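Local coordinates for protein ornithine aminotransferase (Plasmodium falciparum, PDB 3LG0) that catalyses the pyridoxal-phosphate-dependent transfer of the delta-amino group of ornithine to 2-oxoglutarate, yielding glutamate semialdehyde and glutamate, at residues K139-N144 / K187-P192; K176-Y179 / E183-E186; P65-A70 / L307-N312; R95-L100 / A301-A306. One frame throughout, in Å; residues are numbered along the deposited sequence.

Contact 1 (K139-N144 / K187-P192); sequences KIIVCN and KELQDP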
loop_
_atom_site.group_PDB
_atom_site.type_symbol
_atom_site.label_atom_id
_atom_site.label_comp_id
_atom_site.label_asym_id
_atom_site.label_seq_id
_atom_site.Cartn_x
_atom_site.Cartn_y
_atom_site.Cartn_z
ATOM N N LYS A 139 -22.437 -12.626 -5.940
ATOM C CA LYS A 139 -21.602 -12.723 -7.121
ATOM C C LYS A 139 -21.295 -11.348 -7.689
ATOM O O LYS A 139 -22.155 -10.474 -7.708
ATOM C CB LYS A 139 -22.290 -13.587 -8.183
ATOM C CG LYS A 139 -22.283 -15.062 -7.871
ATOM C CD LYS A 139 -23.105 -15.846 -8.884
ATOM C CE LYS A 139 -23.097 -17.334 -8.553
ATOM N NZ LYS A 139 -23.570 -17.621 -7.161
ATOM N N ILE A 140 -20.059 -11.162 -8.136
ATOM C CA ILE A 140 -19.659 -9.929 -8.799
ATOM C C ILE A 140 -19.320 -10.213 -10.259
ATOM O O ILE A 140 -18.600 -11.160 -10.587
ATOM C CB ILE A 140 -18.421 -9.279 -8.130
ATOM C CG1 ILE A 140 -18.701 -8.926 -6.673
ATOM C CG2 ILE A 140 -17.969 -8.037 -8.923
ATOM C CD1 ILE A 140 -17.430 -8.598 -5.876
ATOM N N ILE A 141 -19.835 -9.379 -11.140
ATOM C CA ILE A 141 -19.526 -9.507 -12.547
ATOM C C ILE A 141 -18.338 -8.612 -12.902
ATOM O O ILE A 141 -18.314 -7.442 -12.537
ATOM C CB ILE A 141 -20.747 -9.101 -13.394
ATOM C CG1 ILE A 141 -21.923 -10.039 -13.101
ATOM C CG2 ILE A 141 -20.393 -9.085 -14.877
ATOM C CD1 ILE A 141 -23.247 -9.530 -13.622
ATOM N N VAL A 142 -17.357 -9.167 -13.606
ATOM C CA VAL A 142 -16.260 -8.369 -14.134
ATOM C C VAL A 142 -16.057 -8.654 -15.604
ATOM O O VAL A 142 -16.604 -9.616 -16.141
ATOM C CB VAL A 142 -14.959 -8.668 -13.403
ATOM C CG1 VAL A 142 -15.007 -8.081 -12.006
ATOM C CG2 VAL A 142 -14.720 -10.178 -13.356
ATOM N N CYS A 143 -15.273 -7.818 -16.266
ATOM C CA CYS A 143 -15.000 -8.056 -17.673
ATOM C C CYS A 143 -13.823 -8.973 -17.900
ATOM O O CYS A 143 -12.954 -9.119 -17.042
ATOM C CB CYS A 143 -14.834 -6.765 -18.431
ATOM S SG CYS A 143 -16.388 -5.942 -18.558
ATOM N N ASN A 144 -13.802 -9.561 -19.091
ATOM C CA ASN A 144 -13.016 -10.755 -19.370
ATOM C C ASN A 144 -11.497 -10.596 -19.398
ATOM O O ASN A 144 -10.779 -11.283 -18.662
ATOM C CB ASN A 144 -13.498 -11.395 -20.674
ATOM C CG ASN A 144 -13.752 -12.876 -20.526
ATOM O OD1 ASN A 144 -13.015 -13.575 -19.834
ATOM N ND2 ASN A 144 -14.810 -13.364 -21.163
ATOM N N LYS A 187 -27.521 -10.947 -19.667
ATOM C CA LYS A 187 -27.659 -12.387 -19.488
ATOM C C LYS A 187 -27.168 -12.815 -18.105
ATOM O O LYS A 187 -27.732 -13.721 -17.486
ATOM C CB LYS A 187 -26.868 -13.118 -20.574
ATOM C CG LYS A 187 -27.274 -14.560 -20.821
ATOM C CD LYS A 187 -26.236 -15.250 -21.699
ATOM C CE LYS A 187 -26.834 -16.384 -22.514
ATOM N NZ LYS A 187 -27.688 -15.894 -23.641
ATOM N N GLU A 188 -26.113 -12.163 -17.623
ATOM C CA GLU A 188 -25.522 -12.494 -16.323
ATOM C C GLU A 188 -26.208 -11.768 -15.169
ATOM O O GLU A 188 -26.291 -12.296 -14.062
ATOM C CB GLU A 188 -24.027 -12.188 -16.314
ATOM C CG GLU A 188 -23.195 -13.154 -17.130
ATOM C CD GLU A 188 -22.982 -14.478 -16.423
ATOM O OE1 GLU A 188 -23.755 -14.785 -15.492
ATOM O OE2 GLU A 188 -22.041 -15.215 -16.794
ATOM N N LEU A 189 -26.688 -10.557 -15.433
ATOM C CA LEU A 189 -27.484 -9.818 -14.465
ATOM C C LEU A 189 -28.757 -10.568 -14.040
ATOM O O LEU A 189 -29.325 -10.277 -12.985
ATOM C CB LEU A 189 -27.847 -8.441 -15.018
ATOM C CG LEU A 189 -26.692 -7.444 -15.072
ATOM C CD1 LEU A 189 -27.151 -6.075 -15.561
ATOM C CD2 LEU A 189 -26.068 -7.334 -13.695
ATOM N N GLN A 190 -29.203 -11.524 -14.858
ATOM C CA GLN A 190 -30.406 -12.305 -14.549
ATOM C C GLN A 190 -30.250 -12.957 -13.186
ATOM O O GLN A 190 -31.165 -12.932 -12.366
ATOM C CB GLN A 190 -30.690 -13.400 -15.603
ATOM C CG GLN A 190 -30.667 -12.974 -17.076
ATOM C CD GLN A 190 -31.740 -11.963 -17.446
ATOM O OE1 GLN A 190 -32.166 -11.158 -16.617
ATOM N NE2 GLN A 190 -32.167 -11.986 -18.708
ATOM N N ASP A 191 -29.084 -13.548 -12.954
ATOM C CA ASP A 191 -28.784 -14.196 -11.680
ATOM C C ASP A 191 -29.092 -13.239 -10.528
ATOM O O ASP A 191 -28.547 -12.138 -10.453
ATOM C CB ASP A 191 -27.325 -14.655 -11.650
ATOM C CG ASP A 191 -27.043 -15.641 -10.538
ATOM O OD1 ASP A 191 -27.855 -15.724 -9.592
ATOM O OD2 ASP A 191 -25.998 -16.331 -10.603
ATOM N N PRO A 192 -30.013 -13.646 -9.646
ATOM C CA PRO A 192 -30.470 -12.828 -8.517
ATOM C C PRO A 192 -29.365 -12.633 -7.484
ATOM O O PRO A 192 -29.456 -11.732 -6.653
ATOM C CB PRO A 192 -31.598 -13.681 -7.917
ATOM C CG PRO A 192 -31.245 -15.088 -8.331
ATOM C CD PRO A 192 -30.781 -14.899 -9.741
#

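Contact 2 (K176-Y179 / E183-E186); sequences KVPY and EALE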
loop_
_atom_site.group_PDB
_atom_site.type_symbol
_atom_site.label_atom_id
_atom_site.label_comp_id
_atom_site.label_asym_id
_atom_site.label_seq_id
_atom_site.Cartn_x
_atom_site.Cartn_y
_atom_site.Cartn_z
ATOM N N LYS A 176 -17.542 -13.664 -15.384
ATOM C CA LYS A 176 -16.823 -12.924 -16.416
ATOM C C LYS A 176 -17.622 -12.789 -17.703
ATOM O O LYS A 176 -18.071 -13.776 -18.273
ATOM C CB LYS A 176 -15.461 -13.567 -16.685
ATOM C CG LYS A 176 -14.470 -13.396 -15.540
ATOM C CD LYS A 176 -13.035 -13.660 -15.981
ATOM C CE LYS A 176 -12.054 -13.450 -14.830
ATOM N NZ LYS A 176 -10.638 -13.628 -15.260
ATOM N N VAL A 177 -17.804 -11.555 -18.146
ATOM C CA VAL A 177 -18.426 -11.276 -19.423
ATOM C C VAL A 177 -17.470 -10.501 -20.329
ATOM O O VAL A 177 -16.546 -9.843 -19.855
ATOM C CB VAL A 177 -19.693 -10.436 -19.248
ATOM C CG1 VAL A 177 -20.713 -11.185 -18.401
ATOM C CG2 VAL A 177 -19.348 -9.075 -18.640
ATOM N N PRO A 178 -17.687 -10.583 -21.645
ATOM C CA PRO A 178 -16.876 -9.780 -22.563
ATOM C C PRO A 178 -17.148 -8.296 -22.370
ATOM O O PRO A 178 -18.264 -7.917 -22.022
ATOM C CB PRO A 178 -17.373 -10.224 -23.946
ATOM C CG PRO A 178 -17.935 -11.592 -23.721
ATOM C CD PRO A 178 -18.548 -11.547 -22.350
ATOM N N TYR A 179 -16.126 -7.477 -22.597
ATOM C CA TYR A 179 -16.248 -6.032 -22.571
ATOM C C TYR A 179 -17.117 -5.542 -23.726
ATOM O O TYR A 179 -17.113 -6.130 -24.805
ATOM C CB TYR A 179 -14.851 -5.402 -22.698
ATOM C CG TYR A 179 -14.787 -3.927 -22.343
ATOM C CD1 TYR A 179 -14.982 -3.496 -21.033
ATOM C CD2 TYR A 179 -14.503 -2.980 -23.302
ATOM C CE1 TYR A 179 -14.923 -2.156 -20.703
ATOM C CE2 TYR A 179 -14.432 -1.646 -22.982
ATOM C CZ TYR A 179 -14.646 -1.235 -21.683
ATOM O OH TYR A 179 -14.573 0.105 -21.360
ATOM N N GLU A 183 -25.395 -7.498 -24.305
ATOM C CA GLU A 183 -26.178 -8.726 -24.315
ATOM C C GLU A 183 -25.655 -9.693 -23.274
ATOM O O GLU A 183 -26.400 -10.142 -22.409
ATOM C CB GLU A 183 -26.142 -9.393 -25.692
ATOM C CG GLU A 183 -26.467 -8.469 -26.855
ATOM C CD GLU A 183 -26.419 -9.187 -28.191
ATOM O OE1 GLU A 183 -26.964 -10.310 -28.279
ATOM O OE2 GLU A 183 -25.838 -8.629 -29.148
ATOM N N ALA A 184 -24.371 -10.024 -23.373
ATOM C CA ALA A 184 -23.767 -10.983 -22.459
ATOM C C ALA A 184 -23.897 -10.507 -21.013
ATOM O O ALA A 184 -23.965 -11.318 -20.085
ATOM C CB ALA A 184 -22.313 -11.211 -22.817
ATOM N N LEU A 185 -23.937 -9.189 -20.837
ATOM C CA LEU A 185 -24.030 -8.593 -19.512
ATOM C C LEU A 185 -25.408 -8.865 -18.912
ATOM O O LEU A 185 -25.513 -9.511 -17.864
ATOM C CB LEU A 185 -23.730 -7.087 -19.555
ATOM C CG LEU A 185 -23.858 -6.321 -18.231
ATOM C CD1 LEU A 185 -22.974 -6.923 -17.155
ATOM C CD2 LEU A 185 -23.549 -4.847 -18.413
ATOM N N GLU A 186 -26.461 -8.393 -19.578
ATOM C CA GLU A 186 -27.822 -8.610 -19.087
ATOM C C GLU A 186 -28.091 -10.091 -18.833
ATOM O O GLU A 186 -28.787 -10.452 -17.889
ATOM C CB GLU A 186 -28.860 -8.036 -20.049
ATOM C CG GLU A 186 -30.284 -8.211 -19.549
ATOM C CD GLU A 186 -31.324 -7.619 -20.479
ATOM O OE1 GLU A 186 -30.940 -7.024 -21.507
ATOM O OE2 GLU A 186 -32.530 -7.751 -20.177
#

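Contact 3 (P65-A70 / L307-N312); sequences PDILNA and LKVLIN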
loop_
_atom_site.group_PDB
_atom_site.type_symbol
_atom_site.label_atom_id
_atom_site.label_comp_id
_atom_site.label_asym_id
_atom_site.label_seq_id
_atom_site.Cartn_x
_atom_site.Cartn_y
_atom_site.Cartn_z
ATOM N N PRO A 65 5.816 21.218 -7.851
ATOM C CA PRO A 65 6.232 21.969 -6.658
ATOM C C PRO A 65 5.090 22.270 -5.683
ATOM O O PRO A 65 5.346 22.332 -4.488
ATOM C CB PRO A 65 6.803 23.277 -7.240
ATOM C CG PRO A 65 7.042 23.002 -8.694
ATOM C CD PRO A 65 6.003 21.995 -9.088
ATOM N N ASP A 66 3.869 22.464 -6.171
ATOM C CA ASP A 66 2.739 22.713 -5.277
ATOM C C ASP A 66 2.464 21.477 -4.418
ATOM O O ASP A 66 2.298 21.575 -3.202
ATOM C CB ASP A 66 1.479 23.104 -6.058
ATOM C CG ASP A 66 1.547 24.513 -6.604
ATOM O OD1 ASP A 66 2.577 25.187 -6.393
ATOM O OD2 ASP A 66 0.576 24.947 -7.254
ATOM N N ILE A 67 2.435 20.307 -5.049
ATOM C CA ILE A 67 2.223 19.070 -4.308
ATOM C C ILE A 67 3.348 18.864 -3.282
ATOM O O ILE A 67 3.089 18.577 -2.106
ATOM C CB ILE A 67 2.091 17.876 -5.252
ATOM C CG1 ILE A 67 0.969 18.150 -6.262
ATOM C CG2 ILE A 67 1.794 16.612 -4.478
ATOM C CD1 ILE A 67 0.867 17.122 -7.356
ATOM N N LEU A 68 4.595 19.041 -3.713
ATOM C CA LEU A 68 5.711 18.933 -2.786
ATOM C C LEU A 68 5.528 19.862 -1.592
ATOM O O LEU A 68 5.838 19.515 -0.453
ATOM C CB LEU A 68 7.030 19.249 -3.484
ATOM C CG LEU A 68 8.249 19.237 -2.548
ATOM C CD1 LEU A 68 8.299 17.965 -1.683
ATOM C CD2 LEU A 68 9.545 19.415 -3.317
ATOM N N ASN A 69 5.026 21.059 -1.868
ATOM C CA ASN A 69 4.812 22.040 -0.831
ATOM C C ASN A 69 3.771 21.592 0.199
ATOM O O ASN A 69 3.983 21.706 1.415
ATOM C CB ASN A 69 4.395 23.358 -1.465
ATOM C CG ASN A 69 4.689 24.517 -0.587
ATOM O OD1 ASN A 69 5.851 24.784 -0.276
ATOM N ND2 ASN A 69 3.644 25.209 -0.149
ATOM N N ALA A 70 2.643 21.073 -0.284
ATOM C CA ALA A 70 1.605 20.581 0.610
ATOM C C ALA A 70 2.151 19.421 1.416
ATOM O O ALA A 70 1.809 19.247 2.591
ATOM C CB ALA A 70 0.361 20.172 -0.158
ATOM N N LEU A 307 -5.255 17.297 -6.336
ATOM C CA LEU A 307 -6.456 17.502 -7.135
ATOM C C LEU A 307 -6.653 19.000 -7.408
ATOM O O LEU A 307 -7.106 19.392 -8.485
ATOM C CB LEU A 307 -7.694 16.879 -6.461
ATOM C CG LEU A 307 -7.795 15.344 -6.444
ATOM C CD1 LEU A 307 -9.236 14.885 -6.355
ATOM C CD2 LEU A 307 -7.165 14.764 -7.690
ATOM N N LYS A 308 -6.307 19.837 -6.433
ATOM C CA LYS A 308 -6.328 21.273 -6.654
ATOM C C LYS A 308 -5.429 21.659 -7.827
ATOM O O LYS A 308 -5.812 22.464 -8.670
ATOM C CB LYS A 308 -5.892 22.037 -5.398
ATOM C CG LYS A 308 -6.995 22.264 -4.370
ATOM C CD LYS A 308 -6.450 23.076 -3.220
ATOM C CE LYS A 308 -7.260 22.897 -1.933
ATOM N NZ LYS A 308 -8.705 23.240 -2.085
ATOM N N VAL A 309 -4.227 21.095 -7.871
ATOM C CA VAL A 309 -3.314 21.353 -8.979
ATOM C C VAL A 309 -3.922 20.899 -10.309
ATOM O O VAL A 309 -3.891 21.621 -11.299
ATOM C CB VAL A 309 -1.940 20.682 -8.741
ATOM C CG1 VAL A 309 -1.166 20.545 -10.034
ATOM C CG2 VAL A 309 -1.145 21.472 -7.721
ATOM N N LEU A 310 -4.483 19.702 -10.333
ATOM C CA LEU A 310 -5.073 19.192 -11.555
ATOM C C LEU A 310 -6.140 20.148 -12.092
ATOM O O LEU A 310 -6.260 20.368 -13.309
ATOM C CB LEU A 310 -5.691 17.827 -11.294
ATOM C CG LEU A 310 -6.084 17.030 -12.529
ATOM C CD1 LEU A 310 -4.877 16.237 -13.000
ATOM C CD2 LEU A 310 -7.245 16.097 -12.202
ATOM N N ILE A 311 -6.913 20.708 -11.167
ATOM C CA ILE A 311 -8.065 21.535 -11.500
ATOM C C ILE A 311 -7.666 22.984 -11.805
ATOM O O ILE A 311 -8.058 23.522 -12.829
ATOM C CB ILE A 311 -9.143 21.450 -10.383
ATOM C CG1 ILE A 311 -9.857 20.096 -10.470
ATOM C CG2 ILE A 311 -10.141 22.593 -10.498
ATOM C CD1 ILE A 311 -10.726 19.754 -9.270
ATOM N N ASN A 312 -6.871 23.591 -10.925
ATOM C CA ASN A 312 -6.399 24.959 -11.112
ATOM C C ASN A 312 -5.624 25.151 -12.403
ATOM O O ASN A 312 -5.630 26.236 -12.978
ATOM C CB ASN A 312 -5.513 25.401 -9.943
ATOM C CG ASN A 312 -6.294 25.650 -8.674
ATOM O OD1 ASN A 312 -7.520 25.697 -8.685
ATOM N ND2 ASN A 312 -5.579 25.814 -7.563
HETATM O O HOH W 1 -2.616 25.468 -6.641
#

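Contact 4 (R95-L100 / A301-A306); sequences RYLTNL and AICVEA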
loop_
_atom_site.group_PDB
_atom_site.type_symbol
_atom_site.label_atom_id
_atom_site.label_comp_id
_atom_site.label_asym_id
_atom_site.label_seq_id
_atom_site.Cartn_x
_atom_site.Cartn_y
_atom_site.Cartn_z
ATOM N N ARG A 95 -14.097 15.559 3.082
ATOM C CA ARG A 95 -15.048 16.605 2.717
ATOM C C ARG A 95 -14.734 17.128 1.329
ATOM O O ARG A 95 -15.617 17.224 0.492
ATOM C CB ARG A 95 -14.999 17.748 3.731
ATOM C CG ARG A 95 -15.994 18.867 3.467
ATOM C CD ARG A 95 -16.027 19.844 4.628
ATOM N NE ARG A 95 -14.714 20.424 4.898
ATOM C CZ ARG A 95 -14.438 21.212 5.935
ATOM N NH1 ARG A 95 -15.384 21.514 6.816
ATOM N NH2 ARG A 95 -13.217 21.700 6.092
ATOM N N TYR A 96 -13.470 17.463 1.086
ATOM C CA TYR A 96 -13.048 17.924 -0.238
ATOM C C TYR A 96 -13.441 16.950 -1.358
ATOM O O TYR A 96 -14.046 17.356 -2.349
ATOM C CB TYR A 96 -11.540 18.205 -0.276
ATOM C CG TYR A 96 -11.083 18.632 -1.642
ATOM C CD1 TYR A 96 -11.093 19.973 -2.015
ATOM C CD2 TYR A 96 -10.678 17.694 -2.580
ATOM C CE1 TYR A 96 -10.704 20.366 -3.286
ATOM C CE2 TYR A 96 -10.281 18.076 -3.846
ATOM C CZ TYR A 96 -10.298 19.415 -4.197
ATOM O OH TYR A 96 -9.901 19.794 -5.463
ATOM N N LEU A 97 -13.125 15.663 -1.199
ATOM C CA LEU A 97 -13.364 14.706 -2.287
ATOM C C LEU A 97 -14.829 14.421 -2.535
ATOM O O LEU A 97 -15.238 14.259 -3.680
ATOM C CB LEU A 97 -12.658 13.367 -2.037
ATOM C CG LEU A 97 -11.149 13.280 -2.214
ATOM C CD1 LEU A 97 -10.679 11.899 -1.771
ATOM C CD2 LEU A 97 -10.751 13.549 -3.651
ATOM N N THR A 98 -15.608 14.311 -1.462
ATOM C CA THR A 98 -17.023 13.978 -1.598
ATOM C C THR A 98 -17.743 15.115 -2.311
ATOM O O THR A 98 -18.541 14.882 -3.225
ATOM C CB THR A 98 -17.702 13.703 -0.235
ATOM O OG1 THR A 98 -17.370 14.753 0.685
ATOM C CG2 THR A 98 -17.249 12.360 0.345
ATOM N N ASN A 99 -17.449 16.346 -1.891
ATOM C CA ASN A 99 -18.020 17.529 -2.543
ATOM C C ASN A 99 -17.633 17.608 -4.013
ATOM O O ASN A 99 -18.488 17.762 -4.875
ATOM C CB ASN A 99 -17.638 18.815 -1.809
ATOM C CG ASN A 99 -18.336 18.945 -0.439
ATOM O OD1 ASN A 99 -19.375 18.318 -0.184
ATOM N ND2 ASN A 99 -17.760 19.764 0.447
ATOM N N LEU A 100 -16.343 17.462 -4.296
ATOM C CA LEU A 100 -15.850 17.489 -5.666
ATOM C C LEU A 100 -16.551 16.518 -6.605
ATOM O O LEU A 100 -16.922 16.890 -7.724
ATOM C CB LEU A 100 -14.347 17.229 -5.690
ATOM C CG LEU A 100 -13.670 17.304 -7.062
ATOM C CD1 LEU A 100 -13.923 18.657 -7.740
ATOM C CD2 LEU A 100 -12.179 17.049 -6.913
ATOM N N ALA A 301 -3.419 15.389 3.129
ATOM C CA ALA A 301 -3.001 16.720 2.674
ATOM C C ALA A 301 -2.495 16.706 1.244
ATOM O O ALA A 301 -2.807 17.614 0.468
ATOM C CB ALA A 301 -1.935 17.310 3.604
ATOM N N ILE A 302 -1.705 15.685 0.900
ATOM C CA ILE A 302 -1.156 15.541 -0.450
ATOM C C ILE A 302 -2.279 15.380 -1.462
ATOM O O ILE A 302 -2.267 15.995 -2.526
ATOM C CB ILE A 302 -0.204 14.331 -0.561
ATOM C CG1 ILE A 302 1.093 14.619 0.180
ATOM C CG2 ILE A 302 0.073 13.987 -2.028
ATOM C CD1 ILE A 302 1.876 13.389 0.526
ATOM N N CYS A 303 -3.258 14.549 -1.112
ATOM C CA CYS A 303 -4.377 14.280 -2.005
ATOM C C CYS A 303 -5.176 15.544 -2.378
ATOM O O CYS A 303 -5.439 15.787 -3.550
ATOM C CB CYS A 303 -5.315 13.207 -1.426
ATOM S SG CYS A 303 -6.763 12.996 -2.461
ATOM N N VAL A 304 -5.572 16.341 -1.388
ATOM C CA VAL A 304 -6.284 17.582 -1.677
ATOM C C VAL A 304 -5.476 18.491 -2.608
ATOM O O VAL A 304 -5.994 19.000 -3.591
ATOM C CB VAL A 304 -6.656 18.355 -0.391
ATOM C CG1 VAL A 304 -7.312 19.706 -0.750
ATOM C CG2 VAL A 304 -7.600 17.521 0.477
ATOM N N GLU A 305 -4.198 18.683 -2.308
ATOM C CA GLU A 305 -3.383 19.561 -3.126
ATOM C C GLU A 305 -3.192 19.023 -4.543
ATOM O O GLU A 305 -3.185 19.788 -5.504
ATOM C CB GLU A 305 -2.027 19.847 -2.480
ATOM C CG GLU A 305 -1.185 20.821 -3.293
ATOM C CD GLU A 305 -1.864 22.181 -3.450
ATOM O OE1 GLU A 305 -2.629 22.561 -2.544
ATOM O OE2 GLU A 305 -1.642 22.864 -4.473
ATOM N N ALA A 306 -3.045 17.712 -4.676
ATOM C CA ALA A 306 -2.849 17.113 -5.988
ATOM C C ALA A 306 -4.050 17.346 -6.896
ATOM O O ALA A 306 -3.892 17.560 -8.093
ATOM C CB ALA A 306 -2.543 15.612 -5.852
#

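Contact 1 (K139-N144 / K187-P192)
The side chain of I141 points CG1 opposite its own carbonyl carbon (chi1 -62°) and then runs out extended (chi2 166°), which delivers CD1 to E188 and L189 of helix 182-189. There L189 CD2 lies 3.6 Å from I141 CD1, the two side chains meeting nearly at right angles. The same I141 CD1 lies 3.9 Å from E188 CB; the helix therefore offers this methyl the root of the E188 side chain, while the acidic chain turns aside at chi2.

The second meeting is a charged one that stops short of a salt bridge. K139 reaches out as a straight chain as far as CE and bends only at its last torsion (chi4 56°), crossing D191 at about a right angle. D191 OD2 consequently lies against methylene groups, 3.4 Å from K139 CD, whereas K139 NZ remains 4.4 Å from D191 OD2. The attraction is probably modest, and the other carboxylate oxygen, D191 OD1, is taken by the backbone N of N193.

Helix 182-189 thus rests on strand 139-143, which runs between its parallel neighbours 174-177 and 194-199. I141 also touches V177, V194 and F197, and L189 reaches on to L222 and Y226 of helix 215-226.

Contact 2 (K176-Y179 / E183-E186)
V177 and P178, where strand 174-177 gives way to a loop, receive the first turn of the following helix at A184 and L185. The closest touch of V177 is to the backbone: its CG1 lies 3.7 Å from A184 O, a methyl against a carbonyl oxygen. A184 CB turns toward the strand and meets the ring of P178 at its nitrogen side, with P178 CD 3.8 Å away. Behind these, the fit is looser: V177 CB and A184 CB are 4.5 Å apart, and V177 CG2 stands at the same 4.5 Å from L185 CD1. The CA atoms of V177 and A184 are 6.2 Å apart, a close approach consistent with the small alanine side chain.

The valine presents both methyls because of its first torsion (chi1 -61°): CG1 lies opposite the carbonyl carbon, and CG2 takes the crowded position between N and C, from which it faces L185.

In the next shell, D181 OD1 accepts a hydrogen bond from A184 N and a weak one from E183 N, which probably helps to fix the start of the helix. L185 continues inward onto F197 and V219, while V177 is held in the sheet by its backbone bond to V142.

A strand passing through a short loop into a helix laid back on the sheet, and then on to parallel strand 194-199, is a beta-alpha-beta crossover. It belongs here to the mixed seven-stranded sheet of the large domain, characteristic of fold-type I pyridoxal-phosphate enzymes.

Contact 3 (P65-A70 / L307-N312)
D66 and V309 mark the nearest approach of helices 65-77 and 297-312 in these segments, their CA atoms lying 7.2 Å apart. V309 carries the contact through one methyl: with CG1 placed opposite the backbone N (chi1 161°), CG2 is the branch that projects across the gap. It comes to 3.5 Å from D66 CB, and 3.9 Å separates it from D66 OD2, so the valine leans on the flank of the aspartate. On its other neighbour the touch is lighter, V309 CG2 standing 4.2 Å from I67 CG1, whose chain meets the valine at about a right angle.

Beyond the methyl, a water spans the same pair of helices. It donates to D66 OD2 at 3.3 Å and accepts from N312 ND2 at 3.1 Å, N312 being three residues after V309. I67, by contrast, is buried and also packs on I302 and A306.

The chemistry is therefore graded, with an apolar touch at I67 giving way to a solvated polar link at the exposed D66. The aspartate serves both, its CB as an apolar surface and its carboxylate as an acceptor, and the polar link from D66 to N312 runs through the water.

Contact 4 (R95-L100 / A301-A306)
Y96 and L97 on helix 88-101 pack against C303 and V304 on helix 297-312, a helix-to-helix joint in which an aromatic face and a sulfur each receive an aliphatic partner. The backbones come closest at Y96 and V304, whose CA atoms are 6.9 Å apart.

The tyrosine side chain leaves its helix with CG opposite the backbone N (chi1 178°), which carries the ring out beside V304, and chi2 near 89° turns a face to it. V304 CG1 sits over that face in a CH-pi contact, 4.1 Å from the centroid of the Y96 ring and 15° off the ring normal. It is offset toward the rim, at Y96 CG and CD1, each 4.0 Å from V304 CG1. The second methyl is used lower down, with V304 CG2 4.1 Å from Y96 CB, and the valine thereby spans the base of the aromatic chain as well as its face.

Next to this, C303 SG meets the forked end of L97. L97 CD1 is 4.1 Å and L97 CD2 4.2 Å from C303 SG, an even apolar contact on the buried side of the joint.

L97 goes on to touch V106 and M108 of strand 105-109, outermost within this chain in the sheet that also holds 139-143 and 174-177. On its other flank helix 297-312 lies against helix 65-77, where I302 meets M71, while R95, T98 and N99 pack on Y20 of the second subunit.

In the fold
The four contacts form two pairs on one chain. Contacts 1 and 2, with centres 7 Å apart, share helix 182-189 and two neighbouring strands, 139-143 and 174-177, in the mixed sheet of the large domain. Contacts 3 and 4, with centres 11 Å apart, share helix 297-312, partnered by helices 65-77 and 88-101. The pairs are 33 to 40 Å apart between centres. Along the chain, 65-70 and 95-100 come first, then contacts 1 and 2, finally 301-306 and 307-312. Contact 2 spans only a short loop, whereas contacts 3 and 4 bring together segments more than 200 residues apart; the side chains of I67 and C303 lie about 12 and 11 Å from that of K262, the probable cofactor lysine, which carries no cofactor here.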